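Local coordinates for protein probable transcriptional regulator (Pseudomonas aeruginosa, PDB 2ESN) that is a probable LysR-family transcriptional regulator, expected to bind DNA through a helix-turn-helix domain and a small effector through a periplasmic-binding-protein-like domain, at residues Ala107-Ala112 with Pro234-Ala239; Val205-Asn210 with Ala230-Thr235. One frame throughout, in Å; residues are numbered along the deposited sequence.

Interaction 1 of 2, residues Ala107-Ala112 with Pro234-Ala239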
ATOM      1  N   ALA C 107     -13.056 -15.435  -2.156  1.00 35.94           N
ATOM      2  CA  ALA C 107     -13.715 -16.722  -1.781  1.00 35.80           C
ATOM      3  C   ALA C 107     -13.004 -17.340  -0.627  1.00 35.71           C
ATOM      4  O   ALA C 107     -11.913 -16.845  -0.238  1.00 34.17           O
ATOM      5  CB  ALA C 107     -13.684 -17.682  -2.968  1.00 35.29           C
ATOM      6  N   THR C 108     -13.613 -18.399  -0.076  1.00 34.19           N
ATOM      7  CA  THR C 108     -12.888 -19.232   0.872  1.00 33.33           C
ATOM      8  C   THR C 108     -12.760 -20.678   0.308  1.00 33.06           C
ATOM      9  O   THR C 108     -13.324 -20.958  -0.737  1.00 31.01           O
ATOM     10  CB  THR C 108     -13.610 -19.266   2.219  1.00 32.07           C
ATOM     11  OG1 THR C 108     -14.926 -19.772   2.028  1.00 32.18           O
ATOM     12  CG2 THR C 108     -13.666 -17.862   2.834  1.00 31.52           C
ATOM     13  N   ASP C 109     -12.062 -21.585   1.005  1.00 32.55           N
ATOM     14  CA  ASP C 109     -12.109 -22.968   0.583  1.00 32.73           C
ATOM     15  C   ASP C 109     -13.560 -23.477   0.634  1.00 32.55           C
ATOM     16  O   ASP C 109     -13.988 -24.162  -0.255  1.00 33.97           O
ATOM     17  CB  ASP C 109     -11.112 -23.847   1.357  1.00 34.56           C
ATOM     18  CG  ASP C 109     -11.704 -24.428   2.616  1.00 35.79           C
ATOM     19  OD1 ASP C 109     -12.373 -23.656   3.347  1.00 35.11           O
ATOM     20  OD2 ASP C 109     -11.541 -25.649   2.822  1.00 33.39           O
ATOM     21  N   TYR C 110     -14.346 -23.096   1.625  1.00 32.37           N
ATOM     22  CA  TYR C 110     -15.714 -23.607   1.668  1.00 31.28           C
ATOM     23  C   TYR C 110     -16.566 -23.147   0.498  1.00 30.29           C
ATOM     24  O   TYR C 110     -17.262 -23.935  -0.088  1.00 30.28           O
ATOM     25  CB  TYR C 110     -16.429 -23.355   3.011  1.00 31.32           C
ATOM     26  CG  TYR C 110     -17.831 -23.851   2.938  1.00 30.67           C
ATOM     27  CD1 TYR C 110     -18.084 -25.156   2.636  1.00 31.00           C
ATOM     28  CD2 TYR C 110     -18.913 -23.010   3.160  1.00 35.82           C
ATOM     29  CE1 TYR C 110     -19.368 -25.668   2.531  1.00 28.94           C
ATOM     30  CE2 TYR C 110     -20.215 -23.514   3.068  1.00 33.01           C
ATOM     31  CZ  TYR C 110     -20.419 -24.843   2.713  1.00 31.24           C
ATOM     32  OH  TYR C 110     -21.694 -25.386   2.534  1.00 35.91           O
ATOM     33  N   THR C 111     -16.524 -21.873   0.150  1.00 30.54           N
ATOM     34  CA  THR C 111     -17.404 -21.348  -0.868  1.00 29.83           C
ATOM     35  C   THR C 111     -16.886 -21.777  -2.261  1.00 30.42           C
ATOM     36  O   THR C 111     -17.658 -21.990  -3.177  1.00 31.45           O
ATOM     37  CB  THR C 111     -17.600 -19.784  -0.739  1.00 30.31           C
ATOM     38  OG1 THR C 111     -16.322 -19.125  -0.713  1.00 29.74           O
ATOM     39  CG2 THR C 111     -18.429 -19.382   0.520  1.00 29.22           C
ATOM     40  N   ALA C 112     -15.591 -21.907  -2.422  1.00 30.02           N
ATOM     41  CA  ALA C 112     -15.056 -22.491  -3.667  1.00 30.13           C
ATOM     42  C   ALA C 112     -15.581 -23.931  -3.846  1.00 30.03           C
ATOM     43  O   ALA C 112     -16.062 -24.323  -4.924  1.00 29.05           O
ATOM     44  CB  ALA C 112     -13.507 -22.450  -3.652  1.00 28.61           C
ATOM     45  N   PRO C 234      -8.034 -21.757   8.538  1.00 31.57           N
ATOM     46  CA  PRO C 234      -8.939 -21.057   7.640  1.00 31.86           C
ATOM     47  C   PRO C 234      -9.729 -22.001   6.717  1.00 31.88           C
ATOM     48  O   PRO C 234     -10.667 -21.547   6.033  1.00 32.64           O
ATOM     49  CB  PRO C 234      -7.960 -20.172   6.811  1.00 32.15           C
ATOM     50  CG  PRO C 234      -6.573 -20.518   7.260  1.00 32.99           C
ATOM     51  CD  PRO C 234      -6.628 -21.736   8.066  1.00 31.25           C
ATOM     52  N   THR C 235      -9.358 -23.287   6.678  1.00 30.80           N
ATOM     53  CA  THR C 235      -9.901 -24.286   5.729  1.00 32.40           C
ATOM     54  C   THR C 235     -10.862 -25.251   6.459  1.00 31.90           C
ATOM     55  O   THR C 235     -10.384 -26.031   7.295  1.00 31.41           O
ATOM     56  CB  THR C 235      -8.824 -25.364   5.394  1.00 34.16           C
ATOM     57  OG1 THR C 235      -7.479 -24.924   5.581  1.00 40.17           O
ATOM     58  CG2 THR C 235      -9.053 -26.115   4.182  1.00 32.84           C
ATOM     59  N   VAL C 236     -12.138 -25.296   6.056  1.00 31.47           N
ATOM     60  CA  VAL C 236     -13.125 -26.306   6.466  1.00 30.50           C
ATOM     61  C   VAL C 236     -12.728 -27.716   6.024  1.00 30.27           C
ATOM     62  O   VAL C 236     -12.829 -28.681   6.801  1.00 29.49           O
ATOM     63  CB  VAL C 236     -14.527 -25.992   5.896  1.00 31.20           C
ATOM     64  CG1 VAL C 236     -15.616 -26.864   6.566  1.00 32.92           C
ATOM     65  CG2 VAL C 236     -14.870 -24.650   6.224  1.00 36.55           C
ATOM     66  N   LEU C 237     -12.213 -27.851   4.790  1.00 28.77           N
ATOM     67  CA  LEU C 237     -12.012 -29.173   4.279  1.00 28.25           C
ATOM     68  C   LEU C 237     -10.824 -29.837   4.960  1.00 27.53           C
ATOM     69  O   LEU C 237     -10.928 -30.997   5.325  1.00 28.44           O
ATOM     70  CB  LEU C 237     -11.941 -29.207   2.732  1.00 26.75           C
ATOM     71  CG  LEU C 237     -13.155 -28.768   1.906  1.00 30.29           C
ATOM     72  CD1 LEU C 237     -12.815 -28.935   0.366  1.00 30.75           C
ATOM     73  CD2 LEU C 237     -14.462 -29.480   2.297  1.00 26.79           C
ATOM     74  N   ALA C 238      -9.725 -29.123   5.165  1.00 28.31           N
ATOM     75  CA  ALA C 238      -8.657 -29.692   5.974  1.00 29.58           C
ATOM     76  C   ALA C 238      -9.151 -29.951   7.416  1.00 29.07           C
ATOM     77  O   ALA C 238      -8.699 -30.895   8.041  1.00 29.44           O
ATOM     78  CB  ALA C 238      -7.421 -28.815   5.968  1.00 28.18           C
ATOM     79  N   ALA C 239     -10.027 -29.084   7.923  1.00 27.76           N
ATOM     80  CA  ALA C 239     -10.511 -29.191   9.320  1.00 27.47           C
ATOM     81  C   ALA C 239     -11.289 -30.485   9.533  1.00 27.11           C
ATOM     82  O   ALA C 239     -11.205 -31.107  10.590  1.00 28.64           O
ATOM     83  CB  ALA C 239     -11.424 -28.008   9.653  1.00 24.64           C
TER
HETATM   84  O   HOH W   1     -10.614 -20.596   3.341  1.00 37.98           O

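Interaction 2 of 2, residues Val205-Asn210 with Ala230-Thr235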
ATOM      1  N   VAL C 205     -11.543 -25.020  14.977  1.00 29.52           N
ATOM      2  CA  VAL C 205     -12.388 -23.868  14.629  1.00 28.30           C
ATOM      3  C   VAL C 205     -11.901 -23.260  13.329  1.00 27.93           C
ATOM      4  O   VAL C 205     -10.696 -23.147  13.094  1.00 27.76           O
ATOM      5  CB  VAL C 205     -12.340 -22.800  15.786  1.00 28.85           C
ATOM      6  CG1 VAL C 205     -13.023 -21.541  15.385  1.00 31.24           C
ATOM      7  CG2 VAL C 205     -13.020 -23.390  17.048  1.00 28.02           C
ATOM      8  N   VAL C 206     -12.833 -22.960  12.443  1.00 27.46           N
ATOM      9  CA  VAL C 206     -12.511 -22.454  11.130  1.00 28.24           C
ATOM     10  C   VAL C 206     -12.624 -20.908  11.132  1.00 28.20           C
ATOM     11  O   VAL C 206     -13.663 -20.370  11.408  1.00 29.79           O
ATOM     12  CB  VAL C 206     -13.440 -23.084  10.079  1.00 27.23           C
ATOM     13  CG1 VAL C 206     -13.182 -22.465   8.679  1.00 29.70           C
ATOM     14  CG2 VAL C 206     -13.224 -24.597   9.997  1.00 30.44           C
ATOM     15  N   THR C 207     -11.532 -20.226  10.824  1.00 29.04           N
ATOM     16  CA  THR C 207     -11.438 -18.773  10.847  1.00 29.40           C
ATOM     17  C   THR C 207     -10.889 -18.349   9.473  1.00 29.36           C
ATOM     18  O   THR C 207      -9.693 -18.195   9.329  1.00 29.81           O
ATOM     19  CB  THR C 207     -10.459 -18.330  11.939  1.00 28.07           C
ATOM     20  OG1 THR C 207      -9.265 -19.093  11.835  1.00 31.48           O
ATOM     21  CG2 THR C 207     -11.008 -18.627  13.275  1.00 32.09           C
ATOM     22  N   PRO C 208     -11.754 -18.207   8.473  1.00 32.32           N
ATOM     23  CA  PRO C 208     -11.343 -18.072   7.075  1.00 36.21           C
ATOM     24  C   PRO C 208     -10.632 -16.754   6.807  1.00 39.30           C
ATOM     25  O   PRO C 208      -9.838 -16.671   5.892  1.00 41.13           O
ATOM     26  CB  PRO C 208     -12.655 -18.077   6.298  1.00 35.85           C
ATOM     27  CG  PRO C 208     -13.701 -18.560   7.256  1.00 35.75           C
ATOM     28  CD  PRO C 208     -13.226 -18.128   8.614  1.00 32.68           C
ATOM     29  N   TRP C 209     -10.833 -15.752   7.651  1.00 40.93           N
ATOM     30  CA  TRP C 209     -10.125 -14.490   7.450  1.00 42.72           C
ATOM     31  C   TRP C 209      -9.214 -14.257   8.625  1.00 43.82           C
ATOM     32  O   TRP C 209      -8.986 -13.111   9.052  1.00 46.14           O
ATOM     33  CB  TRP C 209     -11.139 -13.342   7.233  1.00 43.36           C
ATOM     34  CG  TRP C 209     -11.874 -13.576   5.927  1.00 42.54           C
ATOM     35  CD1 TRP C 209     -11.387 -13.367   4.674  1.00 43.12           C
ATOM     36  CD2 TRP C 209     -13.172 -14.131   5.764  1.00 41.02           C
ATOM     37  NE1 TRP C 209     -12.330 -13.723   3.737  1.00 42.45           N
ATOM     38  CE2 TRP C 209     -13.427 -14.210   4.376  1.00 43.01           C
ATOM     39  CE3 TRP C 209     -14.161 -14.572   6.659  1.00 45.20           C
ATOM     40  CZ2 TRP C 209     -14.636 -14.721   3.845  1.00 42.46           C
ATOM     41  CZ3 TRP C 209     -15.366 -15.095   6.131  1.00 44.80           C
ATOM     42  CH2 TRP C 209     -15.580 -15.163   4.738  1.00 44.15           C
ATOM     43  N   ASN C 210      -8.719 -15.345   9.189  1.00 43.62           N
ATOM     44  CA  ASN C 210      -7.808 -15.247  10.315  1.00 44.07           C
ATOM     45  C   ASN C 210      -8.301 -14.512  11.568  1.00 43.75           C
ATOM     46  O   ASN C 210      -7.470 -14.046  12.362  1.00 42.61           O
ATOM     47  CB  ASN C 210      -6.575 -14.488   9.874  1.00 45.29           C
ATOM     48  CG  ASN C 210      -5.864 -15.153   8.738  1.00 48.86           C
ATOM     49  OD1 ASN C 210      -5.793 -16.387   8.655  1.00 51.77           O
ATOM     50  ND2 ASN C 210      -5.320 -14.336   7.839  1.00 51.40           N
ATOM     51  N   ALA C 230      -8.509 -26.079  20.452  1.00 31.11           N
ATOM     52  CA  ALA C 230      -7.177 -26.618  20.210  1.00 31.11           C
ATOM     53  C   ALA C 230      -6.512 -26.072  18.938  1.00 30.00           C
ATOM     54  O   ALA C 230      -5.310 -25.862  18.916  1.00 31.09           O
ATOM     55  CB  ALA C 230      -7.253 -28.129  20.135  1.00 31.53           C
ATOM     56  N   VAL C 231      -7.272 -25.894  17.852  1.00 29.23           N
ATOM     57  CA  VAL C 231      -6.730 -25.452  16.562  1.00 27.50           C
ATOM     58  C   VAL C 231      -7.694 -24.475  15.898  1.00 29.08           C
ATOM     59  O   VAL C 231      -8.896 -24.744  15.866  1.00 28.18           O
ATOM     60  CB  VAL C 231      -6.525 -26.694  15.577  1.00 28.56           C
ATOM     61  CG1 VAL C 231      -5.851 -26.265  14.254  1.00 25.62           C
ATOM     62  CG2 VAL C 231      -5.702 -27.815  16.237  1.00 26.29           C
ATOM     63  N   GLN C 232      -7.160 -23.382  15.325  1.00 27.75           N
ATOM     64  CA  GLN C 232      -7.895 -22.531  14.406  1.00 31.33           C
ATOM     65  C   GLN C 232      -7.224 -22.677  13.061  1.00 30.37           C
ATOM     66  O   GLN C 232      -5.990 -22.749  12.988  1.00 29.49           O
ATOM     67  CB  GLN C 232      -7.832 -21.057  14.832  1.00 30.72           C
ATOM     68  CG  GLN C 232      -8.690 -20.769  16.063  1.00 37.59           C
ATOM     69  CD  GLN C 232      -8.428 -19.362  16.702  1.00 35.30           C
ATOM     70  OE1 GLN C 232      -9.345 -18.758  17.289  1.00 43.94           O
ATOM     71  NE2 GLN C 232      -7.192 -18.912  16.655  1.00 34.23           N
ATOM     72  N   LEU C 233      -8.012 -22.714  11.988  1.00 30.61           N
ATOM     73  CA  LEU C 233      -7.420 -22.794  10.619  1.00 30.92           C
ATOM     74  C   LEU C 233      -8.461 -22.238   9.697  1.00 31.04           C
ATOM     75  O   LEU C 233      -9.623 -22.147  10.068  1.00 30.63           O
ATOM     76  CB  LEU C 233      -7.032 -24.238  10.198  1.00 29.75           C
ATOM     77  CG  LEU C 233      -8.098 -25.347  10.057  1.00 32.31           C
ATOM     78  CD1 LEU C 233      -7.485 -26.629   9.397  1.00 25.15           C
ATOM     79  CD2 LEU C 233      -8.751 -25.703  11.421  1.00 30.91           C
ATOM     80  N   PRO C 234      -8.034 -21.757   8.538  1.00 31.57           N
ATOM     81  CA  PRO C 234      -8.939 -21.057   7.640  1.00 31.86           C
ATOM     82  C   PRO C 234      -9.729 -22.001   6.717  1.00 31.88           C
ATOM     83  O   PRO C 234     -10.667 -21.547   6.033  1.00 32.64           O
ATOM     84  CB  PRO C 234      -7.960 -20.172   6.811  1.00 32.15           C
ATOM     85  CG  PRO C 234      -6.573 -20.518   7.260  1.00 32.99           C
ATOM     86  CD  PRO C 234      -6.628 -21.736   8.066  1.00 31.25           C
ATOM     87  N   THR C 235      -9.358 -23.287   6.678  1.00 30.80           N
ATOM     88  CA  THR C 235      -9.901 -24.286   5.729  1.00 32.40           C
ATOM     89  C   THR C 235     -10.862 -25.251   6.459  1.00 31.90           C
ATOM     90  O   THR C 235     -10.384 -26.031   7.295  1.00 31.41           O
ATOM     91  CB  THR C 235      -8.824 -25.364   5.394  1.00 34.16           C
ATOM     92  OG1 THR C 235      -7.479 -24.924   5.581  1.00 40.17           O
ATOM     93  CG2 THR C 235      -9.053 -26.115   4.182  1.00 32.84           C
TER

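Interaction 1 of 2, residues Ala107-Ala112 with Pro234-Ala239
D109 and T235 approach to 5.8 Å between their CA atoms, and Y110 and V236 to 6.1 Å, so that the first turns of two helices, starting at D109 and V236, lie next to each other. The D109 carboxylate bridges them: the side chain of the N-cap residue T235 makes no capping bond, and the acid takes the N-H groups of V236 and L237 instead. V236 N donates to D109 OD1 over 3.2 Å, on the syn side and 25° out of the carboxylate plane. L237 N donates to D109 OD2 over 3.0 Å, although the detail of this bond is doubtful because OD2 sits too close to T235 CG2 in the model. With CG held between its own backbone N and carbonyl carbon (chi1 89°), the acid reaches over to the neighbouring helix, whose N-terminal dipole would be expected to stabilise a negative charge there. Water 1 adds a second bridge, accepting from D109 N and donating to P234 O, each at 2.9 Å. Beside this polar centre, Y110 CB packs against V236 CG2 at 3.8 Å. T108 N donates to T111 OG1 (2.9 Å), tying the entry of the first helix to its opening turn. Around the contact, the Y110 hydroxyl bonds to Y278, and L237 packs on helix 254-264. V236 meets P253 at the end of strand 249-253, while L237 of the second subunit packs against L237, bringing the two helix starts to a subunit interface within the domain that in LysR relatives binds the effector.

Interaction 2 of 2, residues Val205-Asn210 with Ala230-Thr235
V205 and Q232 form a bridge between parallel strands, with V206 and L233 paired one step further on. V205 binds the residues flanking Q232: its N donates to V231 O (2.8 Å), and its O accepts from L233 N (2.9 Å). T207 N to L233 O, at 2.8 Å, is the last bond of the ladder before the chain turns away. The V206 side chain runs along the departing chain. Its CB lies 3.9 Å from L233 O; CG1, anti to the backbone N (chi1 175°), touches both L233 O and P234 O, 3.8 Å from each; and CG2 comes to 4.2 Å from T235 O. P234 in turn sets CB 3.6 Å from T207 O, where a type I turn from T207 to N210 begins. In the second subunit, a parallel strand pairs with V231 and Q232, so the sheet continues across the interface, and N136 N there bonds N210 OD1. Strand 202-206, helix 215-221 and strand 228-233 make up a beta-alpha-beta unit, the building block of the alpha/beta subdomains of periplasmic-binding-protein-like folds.

Overall arrangement
Interactions 1 and 2 share P234 and T235, the link that carries strand 228-233 into helix 236-244, and their centres lie about 9 Å apart. Both are largely buried and both touch the second subunit. Interaction 2 is held by regular main-chain pairing inside a sheet; interaction 1 relies on one acidic side chain and a water to join two helix starts that follow loops. They also meet directly: V236 CG2 packs on V206 CG1 at 3.7 Å, and T108 CG2 lies 3.4 Å from W209 CZ2. Thus residues 107-112 and 205-210 both pack on the same strand-to-helix corner within one LysR substrate-binding-domain family region.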